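Local coordinates for DNA repair protein PprA (Deinococcus deserti, PDB 6MC8) that binds DNA, forms filaments and takes part in the radiation-induced repair of DNA damage and in genome segregation, at residues W180-R185 with A191-R196; E135-W140 with T170-G175; A60-L65 with L93-G98; Q49-A54 with T70-L75. The protein carries 2 engineered substitutions. All coordinates share one frame; numbering follows the deposited sequence.

Interaction 1: residues W180-R185 with A191-R196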
loop_
_atom_site.group_PDB
_atom_site.type_symbol
_atom_site.label_atom_id
_atom_site.label_comp_id
_atom_site.label_asym_id
_atom_site.label_seq_id
_atom_site.Cartn_x
_atom_site.Cartn_y
_atom_site.Cartn_z
ATOM N N TRP A 180 -3.380 21.484 13.387
ATOM C CA TRP A 180 -3.950 20.508 12.473
ATOM C C TRP A 180 -3.047 19.286 12.414
ATOM O O TRP A 180 -1.824 19.397 12.509
ATOM C CB TRP A 180 -4.130 21.130 11.097
ATOM C CG TRP A 180 -5.270 22.079 11.059
ATOM C CD1 TRP A 180 -5.269 23.371 11.475
ATOM C CD2 TRP A 180 -6.566 21.832 10.519
ATOM N NE1 TRP A 180 -6.499 23.934 11.270
ATOM C CE2 TRP A 180 -7.313 23.007 10.679
ATOM C CE3 TRP A 180 -7.173 20.723 9.928
ATOM C CZ2 TRP A 180 -8.630 23.109 10.262
ATOM C CZ3 TRP A 180 -8.474 20.825 9.519
ATOM C CH2 TRP A 180 -9.192 22.011 9.686
ATOM N N THR A 181 -3.653 18.112 12.272
ATOM C CA THR A 181 -2.897 16.877 12.392
ATOM C C THR A 181 -3.330 15.858 11.345
ATOM O O THR A 181 -4.446 15.905 10.825
ATOM C CB THR A 181 -3.014 16.299 13.814
ATOM O OG1 THR A 181 -2.174 15.150 13.939
ATOM C CG2 THR A 181 -4.427 15.925 14.138
ATOM N N ARG A 182 -2.409 14.948 11.024
ATOM C CA ARG A 182 -2.655 13.857 10.095
ATOM C C ARG A 182 -1.723 12.694 10.404
ATOM O O ARG A 182 -0.650 12.870 10.981
ATOM C CB ARG A 182 -2.495 14.301 8.634
ATOM C CG ARG A 182 -1.128 14.819 8.251
ATOM C CD ARG A 182 -1.168 15.323 6.829
ATOM N NE ARG A 182 0.066 15.970 6.412
ATOM C CZ ARG A 182 0.259 16.485 5.205
ATOM N NH1 ARG A 182 -0.701 16.421 4.301
ATOM N NH2 ARG A 182 1.407 17.066 4.902
ATOM N N THR A 183 -2.155 11.502 10.010
ATOM C CA THR A 183 -1.485 10.249 10.327
ATOM C C THR A 183 -1.345 9.425 9.057
ATOM O O THR A 183 -2.286 9.338 8.266
ATOM C CB THR A 183 -2.281 9.477 11.400
ATOM O OG1 THR A 183 -2.275 10.220 12.625
ATOM C CG2 THR A 183 -1.723 8.080 11.640
ATOM N N TRP A 184 -0.166 8.841 8.845
ATOM C CA TRP A 184 0.026 8.003 7.674
ATOM C C TRP A 184 0.997 6.873 7.981
ATOM O O TRP A 184 1.850 6.982 8.863
ATOM C CB TRP A 184 0.509 8.831 6.477
ATOM C CG TRP A 184 1.915 9.347 6.537
ATOM C CD1 TRP A 184 2.996 8.834 5.893
ATOM C CD2 TRP A 184 2.393 10.459 7.297
ATOM N NE1 TRP A 184 4.112 9.571 6.178
ATOM C CE2 TRP A 184 3.771 10.574 7.044
ATOM C CE3 TRP A 184 1.790 11.371 8.169
ATOM C CZ2 TRP A 184 4.555 11.568 7.618
ATOM C CZ3 TRP A 184 2.572 12.353 8.739
ATOM C CH2 TRP A 184 3.939 12.439 8.467
ATOM N N ARG A 185 0.834 5.774 7.249
ATOM C CA ARG A 185 1.758 4.650 7.262
ATOM C C ARG A 185 2.377 4.496 5.880
ATOM O O ARG A 185 1.672 4.558 4.872
ATOM C CB ARG A 185 1.061 3.346 7.679
ATOM C CG ARG A 185 1.960 2.115 7.590
ATOM C CD ARG A 185 1.319 0.835 8.077
ATOM N NE ARG A 185 1.202 0.806 9.526
ATOM C CZ ARG A 185 0.053 0.774 10.178
ATOM N NH1 ARG A 185 -1.085 0.754 9.507
ATOM N NH2 ARG A 185 0.042 0.753 11.500
ATOM N N ALA A 191 3.487 7.181 11.091
ATOM C CA ALA A 191 3.925 8.551 11.291
ATOM C C ALA A 191 2.737 9.464 11.536
ATOM O O ALA A 191 1.628 9.199 11.067
ATOM C CB ALA A 191 4.726 9.038 10.098
ATOM N N VAL A 192 2.977 10.540 12.277
ATOM C CA VAL A 192 1.955 11.531 12.583
ATOM C C VAL A 192 2.596 12.915 12.539
ATOM O O VAL A 192 3.724 13.108 13.010
ATOM C CB VAL A 192 1.264 11.235 13.935
ATOM C CG1 VAL A 192 2.246 11.167 15.078
ATOM C CG2 VAL A 192 0.180 12.249 14.238
ATOM N N GLU A 193 1.910 13.858 11.902
ATOM C CA GLU A 193 2.354 15.238 11.796
ATOM C C GLU A 193 1.404 16.111 12.597
ATOM O O GLU A 193 0.190 15.913 12.547
ATOM C CB GLU A 193 2.392 15.696 10.337
ATOM C CG GLU A 193 2.891 17.114 10.135
ATOM C CD GLU A 193 2.892 17.531 8.688
ATOM O OE1 GLU A 193 2.468 16.731 7.836
ATOM O OE2 GLU A 193 3.318 18.661 8.398
ATOM N N VAL A 194 1.958 17.054 13.347
ATOM C CA VAL A 194 1.196 18.064 14.067
ATOM C C VAL A 194 1.657 19.425 13.570
ATOM O O VAL A 194 2.846 19.745 13.645
ATOM C CB VAL A 194 1.378 17.918 15.587
ATOM C CG1 VAL A 194 0.854 19.118 16.304
ATOM C CG2 VAL A 194 0.654 16.689 16.076
ATOM N N HIS A 195 0.721 20.222 13.065
ATOM C CA HIS A 195 1.034 21.430 12.313
ATOM C C HIS A 195 0.302 22.638 12.877
ATOM O O HIS A 195 -0.926 22.631 12.977
ATOM C CB HIS A 195 0.659 21.247 10.849
ATOM C CG HIS A 195 0.909 22.449 10.000
ATOM N ND1 HIS A 195 2.165 22.809 9.569
ATOM C CD2 HIS A 195 0.059 23.371 9.494
ATOM C CE1 HIS A 195 2.078 23.902 8.835
ATOM N NE2 HIS A 195 0.812 24.265 8.777
ATOM N N ARG A 196 1.056 23.675 13.217
ATOM C CA ARG A 196 0.499 24.995 13.506
ATOM C C ARG A 196 1.165 25.974 12.551
ATOM O O ARG A 196 2.409 26.055 12.535
ATOM C CB ARG A 196 0.717 25.417 14.954
ATOM C CG ARG A 196 -0.005 26.707 15.294
ATOM C CD ARG A 196 0.291 27.207 16.688
ATOM N NE ARG A 196 -0.197 26.317 17.727
ATOM C CZ ARG A 196 0.592 25.641 18.548
ATOM N NH1 ARG A 196 1.904 25.754 18.440
ATOM N NH2 ARG A 196 0.072 24.854 19.471
#
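Arg182 and Glu193 lie side by side on one face of the sheet and point the same way, joined by a salt bridge. NE and NH2 of Arg182 both reach Glu193 OE1, at 2.9 and 3.1 Å; the oxygen sits in the guanidinium plane, but the carboxylate is turned 46° to it and meets NE from above its own plane and NH2 with its syn lone pair. Glu193 OE2 turns to Ser261 OG, which also bonds His195 ND1 and probably helps to fix the acid's rotation. On the same face Trp184 has its CG wedged between backbone N and carbonyl carbon (chi1 71°). This swings the indole over Ala191, whose CB makes a CH-pi contact 3.6 Å from the centroid of the six-membered ring. The rim of that ring runs on to Glu193, CZ3 lying 3.7 Å from its CB. On the other face Thr181 OG1 donates to Glu193 O (2.8 Å), a carbonyl that also takes Arg182 N. Thr183 OG1 touches Val192 CG2 but bonds to Trp277 of helix 274-304, which covers this side. Paired backbone hydrogen bonds at Trp180-His195, Arg182-Glu193 and Trp184-Ala191 complete an antiparallel beta hairpin, the inner strands of a four-stranded sheet.

Interaction 2: residues E135-W140 with T170-G175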
loop_
_atom_site.group_PDB
_atom_site.type_symbol
_atom_site.label_atom_id
_atom_site.label_comp_id
_atom_site.label_asym_id
_atom_site.label_seq_id
_atom_site.Cartn_x
_atom_site.Cartn_y
_atom_site.Cartn_z
ATOM N N GLU A 135 -6.940 27.662 2.897
ATOM C CA GLU A 135 -6.623 27.940 4.289
ATOM C C GLU A 135 -5.139 27.797 4.604
ATOM O O GLU A 135 -4.774 27.723 5.779
ATOM C CB GLU A 135 -7.453 27.036 5.208
ATOM C CG GLU A 135 -7.282 25.570 4.932
ATOM C CD GLU A 135 -8.363 25.028 4.021
ATOM O OE1 GLU A 135 -9.174 25.830 3.527
ATOM O OE2 GLU A 135 -8.377 23.810 3.775
ATOM N N GLY A 136 -4.278 27.759 3.589
ATOM C CA GLY A 136 -2.849 27.859 3.780
ATOM C C GLY A 136 -2.112 26.554 3.975
ATOM O O GLY A 136 -0.886 26.529 3.812
ATOM N N ARG A 137 -2.804 25.473 4.323
ATOM C CA ARG A 137 -2.135 24.202 4.544
ATOM C C ARG A 137 -1.801 23.536 3.217
ATOM O O ARG A 137 -2.343 23.876 2.165
ATOM C CB ARG A 137 -3.003 23.267 5.377
ATOM C CG ARG A 137 -3.217 23.728 6.788
ATOM C CD ARG A 137 -3.937 22.674 7.604
ATOM N NE ARG A 137 -5.224 22.316 7.018
ATOM C CZ ARG A 137 -6.347 23.006 7.184
ATOM N NH1 ARG A 137 -6.350 24.119 7.898
ATOM N NH2 ARG A 137 -7.466 22.598 6.611
ATOM N N SER A 138 -0.902 22.559 3.284
ATOM C CA SER A 138 -0.412 21.901 2.082
ATOM C C SER A 138 -1.458 20.942 1.529
ATOM O O SER A 138 -2.033 20.139 2.267
ATOM C CB SER A 138 0.884 21.156 2.386
ATOM O OG SER A 138 1.383 20.511 1.232
ATOM N N GLU A 139 -1.701 21.025 0.223
ATOM C CA GLU A 139 -2.665 20.148 -0.428
ATOM C C GLU A 139 -2.065 18.845 -0.925
ATOM O O GLU A 139 -2.825 17.952 -1.313
ATOM C CB GLU A 139 -3.331 20.851 -1.614
ATOM C CG GLU A 139 -4.371 21.880 -1.247
ATOM C CD GLU A 139 -4.969 22.547 -2.465
ATOM O OE1 GLU A 139 -4.445 22.332 -3.575
ATOM O OE2 GLU A 139 -5.969 23.272 -2.319
ATOM N N TRP A 140 -0.740 18.716 -0.940
ATOM C CA TRP A 140 -0.132 17.478 -1.401
ATOM C C TRP A 140 -0.393 16.351 -0.415
ATOM O O TRP A 140 -0.437 16.561 0.800
ATOM C CB TRP A 140 1.383 17.609 -1.575
ATOM C CG TRP A 140 1.896 18.579 -2.591
ATOM C CD1 TRP A 140 2.654 19.681 -2.350
ATOM C CD2 TRP A 140 1.661 18.557 -4.001
ATOM N NE1 TRP A 140 2.941 20.325 -3.521
ATOM C CE2 TRP A 140 2.336 19.659 -4.551
ATOM C CE3 TRP A 140 0.955 17.709 -4.854
ATOM C CZ2 TRP A 140 2.320 19.940 -5.911
ATOM C CZ3 TRP A 140 0.943 17.987 -6.201
ATOM C CH2 TRP A 140 1.620 19.093 -6.718
ATOM N N THR A 170 -4.144 9.935 6.268
ATOM C CA THR A 170 -5.326 10.765 6.577
ATOM C C THR A 170 -5.134 12.179 6.044
ATOM O O THR A 170 -4.020 12.605 5.789
ATOM C CB THR A 170 -5.721 10.786 8.050
ATOM O OG1 THR A 170 -4.769 11.530 8.777
ATOM C CG2 THR A 170 -5.795 9.426 8.674
ATOM N N HIS A 171 -6.261 12.843 5.845
ATOM C CA HIS A 171 -6.365 14.271 5.495
ATOM C C HIS A 171 -6.190 15.065 6.784
ATOM O O HIS A 171 -6.243 14.527 7.856
ATOM C CB HIS A 171 -7.744 14.612 4.913
ATOM C CG HIS A 171 -7.972 14.405 3.453
ATOM N ND1 HIS A 171 -7.350 15.125 2.498
ATOM C CD2 HIS A 171 -8.832 13.621 2.793
ATOM C CE1 HIS A 171 -7.770 14.748 1.329
ATOM N NE2 HIS A 171 -8.657 13.845 1.480
ATOM N N TRP A 172 -6.025 16.359 6.670
ATOM C CA TRP A 172 -5.900 17.203 7.848
ATOM C C TRP A 172 -7.180 17.160 8.672
ATOM O O TRP A 172 -8.288 17.202 8.135
ATOM C CB TRP A 172 -5.601 18.645 7.449
ATOM C CG TRP A 172 -4.263 18.892 6.839
ATOM C CD1 TRP A 172 -3.993 19.145 5.533
ATOM C CD2 TRP A 172 -3.006 18.905 7.516
ATOM N NE1 TRP A 172 -2.650 19.330 5.353
ATOM C CE2 TRP A 172 -2.020 19.182 6.557
ATOM C CE3 TRP A 172 -2.620 18.706 8.841
ATOM C CZ2 TRP A 172 -0.676 19.276 6.883
ATOM C CZ3 TRP A 172 -1.292 18.791 9.158
ATOM C CH2 TRP A 172 -0.331 19.074 8.184
ATOM N N THR A 173 -7.022 17.060 9.986
ATOM C CA THR A 173 -8.132 17.140 10.915
ATOM C C THR A 173 -7.718 18.072 12.048
ATOM O O THR A 173 -6.521 18.198 12.332
ATOM C CB THR A 173 -8.537 15.730 11.424
ATOM O OG1 THR A 173 -9.754 15.792 12.175
ATOM C CG2 THR A 173 -7.478 15.098 12.276
ATOM N N PRO A 174 -8.657 18.811 12.642
ATOM C CA PRO A 174 -8.278 19.780 13.681
ATOM C C PRO A 174 -7.806 19.095 14.953
ATOM O O PRO A 174 -8.425 18.145 15.434
ATOM C CB PRO A 174 -9.571 20.567 13.914
ATOM C CG PRO A 174 -10.348 20.389 12.684
ATOM C CD PRO A 174 -10.048 19.015 12.208
ATOM N N GLY A 175 -6.730 19.636 15.505
ATOM C CA GLY A 175 -6.173 19.185 16.782
ATOM C C GLY A 175 -6.269 20.200 17.910
ATOM O O GLY A 175 -5.739 19.894 18.938
#
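Arg137 and Trp172 both start with CG anti to the carbonyl carbon, and in the tryptophan that torsion (chi1 -68°) turns the indole toward the 135-140 loop. The arginine's chi1 and extended chi2 lay CD over the indole; the bend at chi3 (-58°) then directs NE across the ring. CD sits nearly on the normal of the five-membered ring, 3.9 Å from its centroid, in a CH-pi contact. NE lies 3.6 Å from Trp172 CG. The two side chains slide past each other in opposite directions, with guanidinium and indole planes 69° apart, and the charged group does not stack flat on this ring. Its cation-pi partner is the neighbouring Trp180. Arg137 NH2 also lies 3.2 Å from Glu135 OE2, an attraction of charges with no N-H aimed at the oxygen.

At the indole edge, Trp172 NE1 donates to Ser138 O at 3.2 Å, and the bond lies in the ring plane and in the carbonyl plane, which should fix the rotation of the ring. Arg182 packs on the opposite face, while Trp180 and His195 approach from the Arg137 side. The arrangement is that of an irregular surface loop fastened to an edge strand of this chain's antiparallel sheet, where strand 168-176 is interrupted, through one face and the N-H edge of a tryptophan whose other face meets the next strand.

Interaction 3: residues A60-L65 with L93-G98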
loop_
_atom_site.group_PDB
_atom_site.type_symbol
_atom_site.label_atom_id
_atom_site.label_comp_id
_atom_site.label_asym_id
_atom_site.label_seq_id
_atom_site.Cartn_x
_atom_site.Cartn_y
_atom_site.Cartn_z
ATOM N N ALA A 60 35.671 11.832 9.850
ATOM C CA ALA A 60 34.704 11.138 9.018
ATOM C C ALA A 60 34.902 11.503 7.553
ATOM O O ALA A 60 35.290 12.622 7.215
ATOM C CB ALA A 60 33.283 11.471 9.456
ATOM N N ASP A 61 34.640 10.535 6.680
ATOM C CA ASP A 61 34.749 10.752 5.249
ATOM C C ASP A 61 33.506 11.462 4.724
ATOM O O ASP A 61 32.592 11.803 5.473
ATOM C CB ASP A 61 34.982 9.431 4.515
ATOM C CG ASP A 61 33.921 8.395 4.811
ATOM O OD1 ASP A 61 33.127 8.591 5.748
ATOM O OD2 ASP A 61 33.863 7.388 4.082
ATOM N N ASP A 62 33.470 11.670 3.406
ATOM C CA ASP A 62 32.384 12.431 2.800
ATOM C C ASP A 62 31.070 11.660 2.842
ATOM O O ASP A 62 29.996 12.262 2.901
ATOM C CB ASP A 62 32.741 12.802 1.360
ATOM C CG ASP A 62 33.933 13.733 1.273
ATOM O OD1 ASP A 62 34.207 14.458 2.248
ATOM O OD2 ASP A 62 34.591 13.753 0.215
ATOM N N THR A 63 31.137 10.327 2.831
ATOM C CA THR A 63 29.922 9.516 2.852
ATOM C C THR A 63 29.239 9.583 4.215
ATOM O O THR A 63 28.008 9.652 4.296
ATOM C CB THR A 63 30.267 8.075 2.467
ATOM O OG1 THR A 63 30.864 8.068 1.166
ATOM C CG2 THR A 63 29.034 7.194 2.432
ATOM N N THR A 64 30.025 9.596 5.293
ATOM C CA THR A 64 29.469 9.768 6.631
ATOM C C THR A 64 28.942 11.187 6.827
ATOM O O THR A 64 27.888 11.390 7.441
ATOM C CB THR A 64 30.537 9.418 7.673
ATOM O OG1 THR A 64 30.924 8.050 7.508
ATOM C CG2 THR A 64 30.036 9.612 9.086
ATOM N N LEU A 65 29.655 12.179 6.283
ATOM C CA LEU A 65 29.233 13.571 6.406
ATOM C C LEU A 65 27.950 13.843 5.633
ATOM O O LEU A 65 27.048 14.514 6.140
ATOM C CB LEU A 65 30.342 14.500 5.920
ATOM C CG LEU A 65 31.585 14.637 6.791
ATOM C CD1 LEU A 65 32.642 15.418 6.053
ATOM C CD2 LEU A 65 31.233 15.324 8.083
ATOM N N LEU A 93 28.193 17.140 -0.578
ATOM C CA LEU A 93 29.257 18.119 -0.438
ATOM C C LEU A 93 29.785 18.541 -1.799
ATOM O O LEU A 93 29.843 17.743 -2.737
ATOM C CB LEU A 93 30.400 17.555 0.400
ATOM C CG LEU A 93 30.164 17.328 1.886
ATOM C CD1 LEU A 93 31.350 16.604 2.479
ATOM C CD2 LEU A 93 29.953 18.652 2.583
ATOM N N ILE A 94 30.164 19.806 -1.854
ATOM C CA ILE A 94 30.814 20.384 -3.048
ATOM C C ILE A 94 32.197 20.813 -2.584
ATOM O O ILE A 94 32.301 21.623 -1.718
ATOM C CB ILE A 94 29.977 21.496 -3.678
ATOM C CG1 ILE A 94 28.603 20.971 -4.075
ATOM C CG2 ILE A 94 30.697 22.072 -4.869
ATOM C CD1 ILE A 94 27.640 22.029 -4.464
ATOM N N HIS A 95 33.202 20.164 -3.137
ATOM C CA HIS A 95 34.615 20.416 -2.797
ATOM C C HIS A 95 35.277 21.274 -3.870
ATOM O O HIS A 95 34.728 21.384 -4.963
ATOM C CB HIS A 95 35.346 19.081 -2.749
ATOM C CG HIS A 95 35.034 18.227 -1.573
ATOM N ND1 HIS A 95 34.175 17.165 -1.649
ATOM C CD2 HIS A 95 35.510 18.235 -0.325
ATOM C CE1 HIS A 95 34.119 16.575 -0.484
ATOM N NE2 HIS A 95 34.942 17.195 0.336
ATOM N N THR A 96 36.378 21.906 -3.500
ATOM C CA THR A 96 37.254 22.662 -4.425
ATOM C C THR A 96 38.689 22.352 -3.992
ATOM O O THR A 96 39.163 22.997 -3.052
ATOM C CB THR A 96 36.951 24.157 -4.478
ATOM O OG1 THR A 96 37.124 24.691 -3.169
ATOM C CG2 THR A 96 35.589 24.485 -5.041
ATOM N N ASP A 97 39.302 21.366 -4.652
ATOM C CA ASP A 97 40.637 20.855 -4.318
ATOM C C ASP A 97 40.687 20.352 -2.873
ATOM O O ASP A 97 41.372 20.898 -2.011
ATOM C CB ASP A 97 41.720 21.909 -4.582
ATOM N N GLY A 98 39.927 19.284 -2.637
ATOM C CA GLY A 98 39.567 18.950 -1.270
ATOM C C GLY A 98 38.622 20.023 -0.789
ATOM O O GLY A 98 37.828 20.541 -1.576
#
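Asp62 meets His95 and Leu93 where the first turn of helix 62-80 packs against strand 89-95, an edge strand of a three-stranded antiparallel sheet within this chain. From the helix backbone, CB of Asp62 points toward the strand, and chi1 of -64° sets CG beside the backbone N and brings it to the CE1-NE2 side of the imidazole. CG lies 3.3 Å from His95 CE1. Beyond it the carboxylate divides. OD1 comes to the edge of the imidazole in the ring plane, 3.4 Å from His95 NE2, and also touches the methyl CD1 of Leu93 at 3.6 Å. OD2 approaches the ring obliquely, 2.9 Å from His95 CE1, a tight contact whose exact length is doubtful. Carboxylate and imidazole planes stand 39° apart, and the two side chains come from opposite directions.

One turn further along, Leu65 adds an apolar touch beside this polar pair, its CD1 lying 4.0 Å from Leu93 CD1. The same leucine packs on Val52, Leu55 and Ala56 of helix 52-57, so it joins helix, strand and second helix. Glu66 ties the strand in further by accepting from the backbone N of Leu93. The helix end is itself fixed by Asp61 at the N-cap: its OD1 takes both Thr64 N, at 3.3 Å, and Thr64 OG1, at 2.9 Å.

Interaction 4: residues Q49-A54 with T70-L75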
loop_
_atom_site.group_PDB
_atom_site.type_symbol
_atom_site.label_atom_id
_atom_site.label_comp_id
_atom_site.label_asym_id
_atom_site.label_seq_id
_atom_site.Cartn_x
_atom_site.Cartn_y
_atom_site.Cartn_z
ATOM N N GLN A 49 20.825 21.115 16.578
ATOM C CA GLN A 49 22.243 21.411 16.848
ATOM C C GLN A 49 22.988 20.468 15.908
ATOM O O GLN A 49 22.991 19.305 16.139
ATOM C CB GLN A 49 22.568 21.227 18.321
ATOM C CG GLN A 49 22.296 22.452 19.160
ATOM C CD GLN A 49 22.382 22.110 20.610
ATOM O OE1 GLN A 49 21.958 21.054 21.010
ATOM N NE2 GLN A 49 22.944 22.987 21.408
ATOM N N SER A 50 23.616 21.002 14.878
ATOM C CA SER A 50 24.199 20.195 13.815
ATOM C C SER A 50 25.483 19.521 14.277
ATOM O O SER A 50 26.288 20.106 15.002
ATOM C CB SER A 50 24.474 21.058 12.586
ATOM O OG SER A 50 25.023 20.297 11.532
ATOM N N ASP A 51 25.666 18.278 13.847
ATOM C CA ASP A 51 26.826 17.480 14.209
ATOM C C ASP A 51 27.851 17.373 13.091
ATOM O O ASP A 51 28.843 16.661 13.254
ATOM C CB ASP A 51 26.385 16.072 14.624
ATOM C CG ASP A 51 25.661 16.053 15.946
ATOM O OD1 ASP A 51 25.960 16.899 16.806
ATOM O OD2 ASP A 51 24.791 15.189 16.127
ATOM N N VAL A 52 27.648 18.071 11.972
ATOM C CA VAL A 52 28.422 17.793 10.766
ATOM C C VAL A 52 29.837 18.350 10.889
ATOM O O VAL A 52 30.807 17.723 10.448
ATOM C CB VAL A 52 27.690 18.350 9.531
ATOM C CG1 VAL A 52 28.429 17.998 8.260
ATOM C CG2 VAL A 52 26.278 17.822 9.483
ATOM N N GLN A 53 29.976 19.525 11.507
ATOM C CA GLN A 53 31.301 20.087 11.750
ATOM C C GLN A 53 32.087 19.237 12.744
ATOM O O GLN A 53 33.307 19.088 12.617
ATOM C CB GLN A 53 31.173 21.524 12.256
ATOM C CG GLN A 53 32.492 22.263 12.413
ATOM C CD GLN A 53 33.185 22.518 11.092
ATOM O OE1 GLN A 53 34.138 21.834 10.731
ATOM N NE2 GLN A 53 32.715 23.522 10.368
ATOM N N ALA A 54 31.398 18.651 13.725
ATOM C CA ALA A 54 32.074 17.804 14.701
ATOM C C ALA A 54 32.479 16.468 14.093
ATOM O O ALA A 54 33.488 15.880 14.492
ATOM C CB ALA A 54 31.180 17.590 15.918
ATOM N N THR A 70 22.075 14.860 5.199
ATOM C CA THR A 70 20.771 14.358 4.763
ATOM C C THR A 70 19.878 14.131 5.969
ATOM O O THR A 70 18.735 14.390 5.864
ATOM C CB THR A 70 20.979 13.095 3.936
ATOM O OG1 THR A 70 21.757 13.531 2.836
ATOM C CG2 THR A 70 19.699 12.466 3.458
ATOM N N GLN A 71 20.432 13.616 7.051
ATOM C CA GLN A 71 19.634 13.334 8.253
ATOM C C GLN A 71 19.126 14.644 8.828
ATOM O O GLN A 71 17.979 14.699 9.148
ATOM C CB GLN A 71 20.423 12.482 9.239
ATOM C CG GLN A 71 19.736 12.310 10.578
ATOM C CD GLN A 71 20.507 11.529 11.609
ATOM O OE1 GLN A 71 21.069 12.065 12.535
ATOM N NE2 GLN A 71 20.531 10.226 11.464
ATOM N N GLU A 72 19.967 15.665 8.845
ATOM C CA GLU A 72 19.589 16.928 9.458
ATOM C C GLU A 72 18.677 17.738 8.547
ATOM O O GLU A 72 17.827 18.493 9.028
ATOM C CB GLU A 72 20.844 17.711 9.825
ATOM C CG GLU A 72 21.639 17.060 10.934
ATOM C CD GLU A 72 22.906 17.809 11.268
ATOM O OE1 GLU A 72 23.242 18.764 10.548
ATOM O OE2 GLU A 72 23.570 17.442 12.257
ATOM N N LEU A 73 18.836 17.588 7.231
ATOM C CA LEU A 73 17.950 18.259 6.285
ATOM C C LEU A 73 16.542 17.679 6.335
ATOM O O LEU A 73 15.558 18.415 6.210
ATOM C CB LEU A 73 18.520 18.151 4.875
ATOM C CG LEU A 73 17.756 18.788 3.715
ATOM C CD1 LEU A 73 17.743 20.298 3.804
ATOM C CD2 LEU A 73 18.331 18.326 2.402
ATOM N N ARG A 74 16.424 16.365 6.521
ATOM C CA ARG A 74 15.106 15.746 6.601
ATOM C C ARG A 74 14.424 16.065 7.924
ATOM O O ARG A 74 13.196 16.181 7.980
ATOM C CB ARG A 74 15.224 14.237 6.399
ATOM C CG ARG A 74 15.562 13.833 4.980
ATOM C CD ARG A 74 15.830 12.350 4.869
ATOM N NE ARG A 74 16.197 11.978 3.511
ATOM C CZ ARG A 74 16.645 10.780 3.156
ATOM N NH1 ARG A 74 16.810 9.834 4.066
ATOM N NH2 ARG A 74 16.956 10.540 1.893
ATOM N N LEU A 75 15.198 16.217 8.998
ATOM C CA LEU A 75 14.612 16.613 10.271
ATOM C C LEU A 75 14.192 18.077 10.244
ATOM O O LEU A 75 13.200 18.459 10.871
ATOM C CB LEU A 75 15.594 16.341 11.411
ATOM C CG LEU A 75 15.089 16.618 12.829
ATOM C CD1 LEU A 75 13.860 15.780 13.126
ATOM C CD2 LEU A 75 16.165 16.352 13.853
#
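Glu72 places its carboxylate against Ser50 and Asp51, each oxygen accepting a hydrogen bond through its syn lone pair. OE1 takes the hydroxyl of Ser50, with OG 2.5 Å away, a short bond whose exact length is uncertain. OE2 takes the backbone amide Asp51 N at 2.8 Å, almost straight at 169°, and also Gln68 NE2, from one turn back on the helix. The carboxylate is therefore gripped at both oxygens by three donors, two from side chains and one from the main chain. Val52 closes in beside it, its CG2 methyl 3.4 Å from Glu72 OE1.

The next shell explains how the groups are delivered. Glu72 leaves helix 62-80 with CG beside its backbone N and is extended beyond, which carries the acid across to the other segment. Ser50 has OG anti to its own N (chi1 -179°), and there the oxygen also accepts a weak bond from Val52 N at 3.5 Å, an ST turn leading into helix 52-57. Asp51 OD2 stands 4.6 Å from Glu72 OE2, a like charge that the donors at OE2 may partly offset.

Farther out, Phe39 and Leu48 pack on Glu72, while Val52 sits on Leu36, Leu65 and Leu69. The whole is a helix N-terminus held by a carboxylate from a neighbouring helix, within a small cluster of helices 35-43, 52-57 and 62-80.

Overall arrangement
Interactions 1 and 2 share the four-stranded sheet and touch, with centres about 9 Å apart; interactions 3 and 4 share helix 62-80 and meet through Leu65 and Val52. Between the pairs no atoms touch, and the centres of interactions 2 and 3 lie about 39 Å apart. Interaction 1 is the buried one, combining regular backbone pairing with a salt bridge, whereas interaction 2, at the surface, relies on a single hydrogen bond and a tryptophan face. Interactions 3 and 4 are partly buried: in the first an acid faces a histidine, in the second an acid binds a hydroxyl and a main-chain amide. Their segments alternate along the chain, interlocking helices 52-57 and 62-80 with strand 89-95.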